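Local coordinates for Pre-mRNA-splicing factor SAD1 (Saccharomyces cerevisiae, PDB 4MSX), which promotes assembly of newly made U4 snRNA into the U4/U6 snRNP and is a catalytically inactive deubiquitinase required for pre-mRNA splicing, at residues 368-377 and 404-412. Residues are numbered along the deposited sequence; the frame is centred on the assembly and turned at random.
Sequences LTRLPQFLIF and LEILHVKYR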
loop_
_atom_site.group_PDB
_atom_site.type_symbol
_atom_site.label_atom_id
_atom_site.label_comp_id
_atom_site.label_asym_id
_atom_site.label_seq_id
_atom_site.Cartn_x
_atom_site.Cartn_y
_atom_site.Cartn_z
ATOM N N LEU A 368 21.033 -18.332 -3.659
ATOM C CA LEU A 368 20.088 -17.435 -4.350
ATOM C C LEU A 368 20.487 -17.367 -5.809
ATOM O O LEU A 368 21.463 -16.714 -6.133
ATOM C CB LEU A 368 20.099 -16.040 -3.703
ATOM C CG LEU A 368 19.494 -16.117 -2.301
ATOM C CD1 LEU A 368 19.713 -14.833 -1.521
ATOM C CD2 LEU A 368 18.001 -16.479 -2.399
ATOM N N THR A 369 19.793 -18.072 -6.693
ATOM C CA THR A 369 20.224 -18.067 -8.096
ATOM C C THR A 369 19.517 -17.005 -8.942
ATOM O O THR A 369 19.894 -16.789 -10.084
ATOM C CB THR A 369 19.968 -19.392 -8.765
ATOM O OG1 THR A 369 18.587 -19.754 -8.556
ATOM C CG2 THR A 369 20.894 -20.473 -8.181
ATOM N N ARG A 370 18.454 -16.383 -8.435
ATOM C CA ARG A 370 17.975 -15.157 -9.086
ATOM C C ARG A 370 17.805 -14.097 -8.031
ATOM O O ARG A 370 17.032 -14.252 -7.065
ATOM C CB ARG A 370 16.687 -15.356 -9.880
ATOM C CG ARG A 370 16.250 -14.032 -10.648
ATOM C CD ARG A 370 14.993 -14.247 -11.479
ATOM N NE ARG A 370 14.898 -13.188 -12.491
ATOM C CZ ARG A 370 14.235 -12.050 -12.356
ATOM N NH1 ARG A 370 13.511 -11.812 -11.252
ATOM N NH2 ARG A 370 14.268 -11.157 -13.360
ATOM N N LEU A 371 18.556 -13.032 -8.189
ATOM C CA LEU A 371 18.500 -11.932 -7.253
ATOM C C LEU A 371 17.690 -10.832 -7.933
ATOM O O LEU A 371 18.104 -10.297 -8.942
ATOM C CB LEU A 371 19.903 -11.455 -6.881
ATOM C CG LEU A 371 20.611 -12.348 -5.851
ATOM C CD1 LEU A 371 22.055 -11.949 -5.692
ATOM C CD2 LEU A 371 19.905 -12.269 -4.520
ATOM N N PRO A 372 16.491 -10.541 -7.407
ATOM C CA PRO A 372 15.598 -9.581 -8.068
ATOM C C PRO A 372 16.006 -8.146 -7.824
ATOM O O PRO A 372 16.742 -7.889 -6.885
ATOM C CB PRO A 372 14.208 -9.860 -7.400
ATOM C CG PRO A 372 14.536 -10.411 -6.040
ATOM C CD PRO A 372 15.892 -11.169 -6.204
ATOM N N GLN A 373 15.495 -7.207 -8.632
ATOM C CA GLN A 373 15.694 -5.797 -8.346
ATOM C C GLN A 373 15.162 -5.472 -6.915
ATOM O O GLN A 373 15.750 -4.652 -6.196
ATOM C CB GLN A 373 14.907 -4.925 -9.361
ATOM C CG GLN A 373 15.112 -3.468 -9.124
ATOM C CD GLN A 373 16.539 -3.037 -9.575
ATOM O OE1 GLN A 373 17.298 -3.844 -10.162
ATOM N NE2 GLN A 373 16.915 -1.794 -9.273
ATOM N N PHE A 374 14.026 -6.062 -6.529
ATOM C CA PHE A 374 13.482 -5.838 -5.162
ATOM C C PHE A 374 13.452 -7.167 -4.434
ATOM O O PHE A 374 12.707 -8.063 -4.835
ATOM C CB PHE A 374 12.044 -5.244 -5.227
ATOM C CG PHE A 374 12.008 -3.919 -5.872
ATOM C CD1 PHE A 374 12.325 -2.789 -5.157
ATOM C CD2 PHE A 374 11.766 -3.815 -7.255
ATOM C CE1 PHE A 374 12.300 -1.518 -5.779
ATOM C CE2 PHE A 374 11.786 -2.561 -7.911
ATOM C CZ PHE A 374 12.065 -1.417 -7.175
ATOM N N LEU A 375 14.275 -7.282 -3.398
ATOM C CA LEU A 375 14.415 -8.505 -2.591
ATOM C C LEU A 375 13.685 -8.231 -1.291
ATOM O O LEU A 375 14.015 -7.281 -0.561
ATOM C CB LEU A 375 15.929 -8.751 -2.355
ATOM C CG LEU A 375 16.353 -10.004 -1.576
ATOM C CD1 LEU A 375 15.738 -11.269 -2.205
ATOM C CD2 LEU A 375 17.909 -10.085 -1.551
ATOM N N ILE A 376 12.651 -9.036 -1.033
ATOM C CA ILE A 376 11.778 -8.825 0.120
ATOM C C ILE A 376 12.032 -9.930 1.137
ATOM O O ILE A 376 11.887 -11.130 0.812
ATOM C CB ILE A 376 10.295 -8.886 -0.335
ATOM C CG1 ILE A 376 10.071 -7.921 -1.493
ATOM C CG2 ILE A 376 9.358 -8.569 0.893
ATOM C CD1 ILE A 376 8.611 -8.010 -2.128
ATOM N N PHE A 377 12.410 -9.532 2.346
ATOM C CA PHE A 377 12.676 -10.507 3.404
ATOM C C PHE A 377 11.523 -10.492 4.378
ATOM O O PHE A 377 10.955 -9.440 4.663
ATOM C CB PHE A 377 13.883 -10.094 4.242
ATOM C CG PHE A 377 15.194 -10.094 3.473
ATOM C CD1 PHE A 377 15.474 -11.097 2.558
ATOM C CD2 PHE A 377 16.131 -9.102 3.704
ATOM C CE1 PHE A 377 16.703 -11.127 1.866
ATOM C CE2 PHE A 377 17.373 -9.103 2.995
ATOM C CZ PHE A 377 17.636 -10.095 2.079
ATOM N N LEU A 404 23.814 -3.914 2.206
ATOM C CA LEU A 404 23.941 -5.324 2.393
ATOM C C LEU A 404 24.578 -5.837 1.108
ATOM O O LEU A 404 24.337 -5.303 0.054
ATOM C CB LEU A 404 22.486 -5.861 2.622
ATOM C CG LEU A 404 22.116 -7.321 2.638
ATOM C CD1 LEU A 404 20.685 -7.523 3.173
ATOM C CD2 LEU A 404 22.226 -7.851 1.233
ATOM N N GLU A 405 25.397 -6.878 1.176
ATOM C CA GLU A 405 25.918 -7.433 -0.059
ATOM C C GLU A 405 25.683 -8.929 -0.065
ATOM O O GLU A 405 25.889 -9.569 0.941
ATOM C CB GLU A 405 27.438 -7.131 -0.142
ATOM C CG GLU A 405 28.032 -7.454 -1.492
ATOM C CD GLU A 405 29.474 -6.948 -1.661
ATOM O OE1 GLU A 405 30.314 -7.182 -0.754
ATOM O OE2 GLU A 405 29.748 -6.318 -2.705
ATOM N N ILE A 406 25.242 -9.488 -1.188
ATOM C CA ILE A 406 25.062 -10.941 -1.285
ATOM C C ILE A 406 25.854 -11.441 -2.492
ATOM O O ILE A 406 25.514 -11.120 -3.626
ATOM C CB ILE A 406 23.569 -11.338 -1.507
ATOM C CG1 ILE A 406 22.718 -10.897 -0.330
ATOM C CG2 ILE A 406 23.448 -12.852 -1.727
ATOM C CD1 ILE A 406 21.186 -10.921 -0.612
ATOM N N LEU A 407 26.903 -12.218 -2.241
ATOM C CA LEU A 407 27.815 -12.656 -3.309
ATOM C C LEU A 407 28.047 -11.557 -4.375
ATOM O O LEU A 407 27.708 -11.700 -5.562
ATOM C CB LEU A 407 27.306 -13.947 -3.944
ATOM C CG LEU A 407 27.276 -15.119 -2.950
ATOM C CD1 LEU A 407 26.754 -16.371 -3.633
ATOM C CD2 LEU A 407 28.664 -15.359 -2.298
ATOM N N HIS A 408 28.582 -10.444 -3.898
ATOM C CA HIS A 408 28.984 -9.305 -4.739
ATOM C C HIS A 408 27.865 -8.449 -5.303
ATOM O O HIS A 408 28.146 -7.441 -5.956
ATOM C CB HIS A 408 29.947 -9.772 -5.830
ATOM C CG HIS A 408 31.176 -10.408 -5.257
ATOM N ND1 HIS A 408 31.743 -11.556 -5.770
ATOM C CD2 HIS A 408 31.916 -10.072 -4.172
ATOM C CE1 HIS A 408 32.790 -11.888 -5.034
ATOM N NE2 HIS A 408 32.913 -11.008 -4.055
ATOM N N VAL A 409 26.604 -8.799 -5.027
ATOM C CA VAL A 409 25.500 -7.939 -5.482
ATOM C C VAL A 409 25.137 -7.042 -4.315
ATOM O O VAL A 409 24.900 -7.535 -3.221
ATOM C CB VAL A 409 24.314 -8.783 -5.919
ATOM C CG1 VAL A 409 23.134 -7.895 -6.344
ATOM C CG2 VAL A 409 24.742 -9.729 -7.054
ATOM N N LYS A 410 25.142 -5.731 -4.509
ATOM C CA LYS A 410 24.851 -4.825 -3.413
ATOM C C LYS A 410 23.354 -4.429 -3.414
ATOM O O LYS A 410 22.777 -4.202 -4.484
ATOM C CB LYS A 410 25.649 -3.550 -3.560
ATOM C CG LYS A 410 27.145 -3.726 -3.180
ATOM C CD LYS A 410 27.978 -2.499 -3.577
ATOM C CE LYS A 410 29.497 -2.820 -3.569
ATOM N NZ LYS A 410 29.919 -3.891 -4.555
ATOM N N TYR A 411 22.800 -4.268 -2.214
ATOM C CA TYR A 411 21.392 -3.847 -2.025
ATOM C C TYR A 411 21.338 -2.711 -1.007
ATOM O O TYR A 411 22.171 -2.658 -0.091
ATOM C CB TYR A 411 20.605 -5.043 -1.429
ATOM C CG TYR A 411 20.154 -6.017 -2.475
ATOM C CD1 TYR A 411 20.954 -7.111 -2.845
ATOM C CD2 TYR A 411 18.914 -5.857 -3.089
ATOM C CE1 TYR A 411 20.525 -7.997 -3.813
ATOM C CE2 TYR A 411 18.481 -6.735 -4.043
ATOM C CZ TYR A 411 19.269 -7.810 -4.391
ATOM O OH TYR A 411 18.805 -8.659 -5.353
ATOM N N ARG A 412 20.326 -1.837 -1.115
ATOM C CA ARG A 412 20.117 -0.816 -0.104
ATOM C C ARG A 412 18.663 -0.942 0.419
ATOM O O ARG A 412 17.774 -1.198 -0.385
ATOM C CB ARG A 412 20.281 0.574 -0.733
ATOM C CG ARG A 412 21.779 0.856 -0.994
ATOM C CD ARG A 412 22.131 2.324 -1.133
ATOM N NE ARG A 412 23.580 2.460 -1.322
ATOM C CZ ARG A 412 24.230 3.615 -1.445
ATOM N NH1 ARG A 412 23.572 4.770 -1.397
ATOM N NH2 ARG A 412 25.550 3.612 -1.613
#
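Y411 reaches from the hairpin 404-412 to the loop joining strands 365-370 and 374-379, and its OH donates a hydrogen bond to P372 O at 2.7 Å. That oxygen lies at the ring edge, with the donor tilted 18° from the carbonyl plane and a C=O...donor angle of 147°. One face of the Y411 ring takes a CH-pi contact from L375 CD2, 4.1 Å from the centroid, while L375 CB lies 3.7 Å from Y411 CE2. L375 turns its CG opposite the backbone nitrogen (chi1 -178°), which carries CD2 over the Y411 ring; the two side chains cross at about a right angle, and L375 meets I406 tip to tip, CD2 to CD1 at 3.5 Å. Beside them L371 slides past V409 in the opposite sense, CD1 to CG2 at 3.7 Å, and its CB packs against the tyrosine OH. Farther along, L404 CD1 abuts the F377 ring edge, 3.7 Å from F377 CE2.

A type I' turn from I406 to V409 and backbone hydrogen bonds pairing L404 with Y411 and I406 with V409 hold the hairpin; K410 and E405 add a salt bridge on it. Strand 472-480 lies between strands 374-379 and 409-421 in the sheet: W478 and L375 share a backbone hydrogen bond, W478 also meets the F377 ring, and K480 NZ hydrogen-bonds to L371 O. A phenylalanine in place of Y411 would probably leave P372 O without its hydroxyl donor. Within this USP-family domain, one directional bond in a mostly apolar, buried interface thus ties hairpin to loop.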